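PDB 4ECF: ABC-type phosphate transport system, periplasmic component from Lactobacillus brevis, which probably serves as the phosphate-binding receptor of a PstSACB-type ABC transporter that imports phosphate across the cytoplasmic membrane. Local coordinates for residues Q24-G27 with G31-I34. Numbering follows the deposited sequence.
Sequences QYTG and GTFI
Thr26 and Thr32 meet most extensively where the last turn of helix 15-28 faces the start of strand 32-39. The methyl of Thr26 does the touching: its CG2 lies 3.3 Å from the carbonyl O of Thr32 and 3.5 Å from Thr32 OG1. It sits there because CG2 is anti to its own carbonyl carbon, while OG1 (chi1 60°) turns back to the helix. Thr26 CG2 also meets Ile34 CG1 at 3.8 Å. The apolar pair is Tyr25 with Ile34, with CD1 of the isoleucine 3.9 Å from CD1 of the Tyr25 ring, the two side chains crossing at about a right angle.

Thr32 OG1 lies at the edge of the Tyr25 ring, near its plane. Its hydrogen bond goes to the carbonyl of His29, in the connecting turn.

No direct hydrogen bond joins the two segments. A water bridges them, hydrogen-bonded to Thr26 O (2.8 Å) and to Thr32 N (3.1 Å).

The contact closes the beta-alpha-beta unit of strand 4-10, helix 15-28 and strand 32-39, in a periplasmic-binding-protein fold. The buried Tyr25 ring stacks on His29 and meets Tyr226 of helix 218-228 edge-to-face; the same helix packs against Tyr25 through Leu219 and Ala222, and against Ile34 through Phe223. With an alanine in place of Tyr25, Ile34 CD1 would probably lose its aromatic neighbour and a gap is likely to open beside His29 and Tyr226. Strand 32-39 pairs in parallel with strand 4-10, where Phe33 makes backbone hydrogen bonds with Glu4 and Ile6.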
ATOM      1  N   GLN A  24      -5.141  18.367  -7.953  1.00 18.23           N
ATOM      2  CA  GLN A  24      -4.955  19.617  -7.261  1.00 18.97           C
ATOM      3  C   GLN A  24      -3.855  20.457  -7.930  1.00 17.64           C
ATOM      4  O   GLN A  24      -4.049  21.638  -8.174  1.00 17.65           O
ATOM      5  CB  GLN A  24      -4.698  19.369  -5.780  1.00 20.15           C
ATOM      6  CG  GLN A  24      -4.798  20.645  -4.955  1.00 20.22           C
ATOM      7  CD  GLN A  24      -4.788  20.372  -3.483  1.00 24.44           C
ATOM      8  OE1 GLN A  24      -3.784  20.640  -2.803  1.00 25.18           O
ATOM      9  NE2 GLN A  24      -5.892  19.843  -2.980  1.00 22.07           N
ATOM     10  N   TYR A  25      -2.729  19.824  -8.254  1.00 16.80           N
ATOM     11  CA  TYR A  25      -1.626  20.505  -8.916  1.00 15.49           C
ATOM     12  C   TYR A  25      -2.082  21.109 -10.250  1.00 14.67           C
ATOM     13  O   TYR A  25      -1.857  22.277 -10.536  1.00 15.81           O
ATOM     14  CB  TYR A  25      -0.478  19.512  -9.175  1.00 14.75           C
ATOM     15  CG  TYR A  25       0.732  20.231  -9.716  1.00 14.79           C
ATOM     16  CD1 TYR A  25       0.858  20.540 -11.068  1.00 16.67           C
ATOM     17  CD2 TYR A  25       1.703  20.710  -8.870  1.00 16.36           C
ATOM     18  CE1 TYR A  25       1.943  21.259 -11.550  1.00 15.95           C
ATOM     19  CE2 TYR A  25       2.787  21.414  -9.355  1.00 17.68           C
ATOM     20  CZ  TYR A  25       2.898  21.699 -10.689  1.00 17.26           C
ATOM     21  OH  TYR A  25       3.988  22.439 -11.180  1.00 20.46           O
ATOM     22  N   THR A  26      -2.772  20.314 -11.061  1.00 15.22           N
ATOM     23  CA  THR A  26      -3.141  20.794 -12.403  1.00 15.70           C
ATOM     24  C   THR A  26      -4.173  21.929 -12.362  1.00 15.77           C
ATOM     25  O   THR A  26      -4.181  22.818 -13.231  1.00 20.28           O
ATOM     26  CB  THR A  26      -3.598  19.693 -13.368  1.00 16.65           C
ATOM     27  OG1 THR A  26      -4.743  19.012 -12.895  1.00 19.62           O
ATOM     28  CG2 THR A  26      -2.433  18.693 -13.670  1.00 16.51           C
ATOM     29  N   GLY A  27      -5.044  21.919 -11.354  1.00 15.85           N
ATOM     30  CA  GLY A  27      -6.014  23.015 -11.203  1.00 15.55           C
ATOM     31  C   GLY A  27      -5.364  24.286 -10.700  1.00 15.73           C
ATOM     32  O   GLY A  27      -5.929  25.362 -10.823  1.00 16.93           O
ATOM     33  N   GLY A  31      -2.117  24.782 -17.810  1.00 20.89           N
ATOM     34  CA  GLY A  31      -1.405  24.198 -18.947  1.00 20.86           C
ATOM     35  C   GLY A  31      -0.638  22.937 -18.572  1.00 21.62           C
ATOM     36  O   GLY A  31       0.330  22.579 -19.234  1.00 21.69           O
ATOM     37  N   THR A  32      -1.018  22.318 -17.458  1.00 18.11           N
ATOM     38  CA  THR A  32      -0.369  21.104 -17.007  1.00 15.83           C
ATOM     39  C   THR A  32      -1.342  19.918 -16.978  1.00 16.64           C
ATOM     40  O   THR A  32      -2.499  20.067 -16.708  1.00 18.88           O
ATOM     41  CB  THR A  32       0.340  21.261 -15.651  1.00 16.31           C
ATOM     42  OG1 THR A  32      -0.613  21.496 -14.606  1.00 17.10           O
ATOM     43  CG2 THR A  32       1.423  22.337 -15.711  1.00 18.01           C
ATOM     44  N   PHE A  33      -0.799  18.720 -17.190  1.00 17.93           N
ATOM     45  CA  PHE A  33      -1.570  17.489 -17.266  1.00 19.40           C
ATOM     46  C   PHE A  33      -0.790  16.385 -16.591  1.00 17.93           C
ATOM     47  O   PHE A  33       0.385  16.195 -16.887  1.00 17.16           O
ATOM     48  CB  PHE A  33      -1.803  17.092 -18.731  1.00 20.11           C
ATOM     49  CG  PHE A  33      -2.542  18.131 -19.511  1.00 24.78           C
ATOM     50  CD1 PHE A  33      -1.842  19.184 -20.098  1.00 30.95           C
ATOM     51  CD2 PHE A  33      -3.930  18.104 -19.599  1.00 30.14           C
ATOM     52  CE1 PHE A  33      -2.517  20.191 -20.798  1.00 32.70           C
ATOM     53  CE2 PHE A  33      -4.610  19.103 -20.305  1.00 33.61           C
ATOM     54  CZ  PHE A  33      -3.899  20.139 -20.896  1.00 35.93           C
ATOM     55  N   ILE A  34      -1.428  15.676 -15.659  1.00 16.12           N
ATOM     56  CA  ILE A  34      -0.779  14.593 -14.947  1.00 16.18           C
ATOM     57  C   ILE A  34      -1.684  13.381 -15.049  1.00 17.60           C
ATOM     58  O   ILE A  34      -2.779  13.353 -14.475  1.00 18.40           O
ATOM     59  CB  ILE A  34      -0.498  14.960 -13.461  1.00 16.90           C
ATOM     60  CG1 ILE A  34       0.397  16.229 -13.419  1.00 18.83           C
ATOM     61  CG2 ILE A  34       0.118  13.773 -12.709  1.00 16.59           C
ATOM     62  CD1 ILE A  34       0.578  16.758 -12.013  1.00 18.83           C
TER
HETATM   63  O   HOH W   1      -3.763  22.435 -15.982  1.00 20.89           O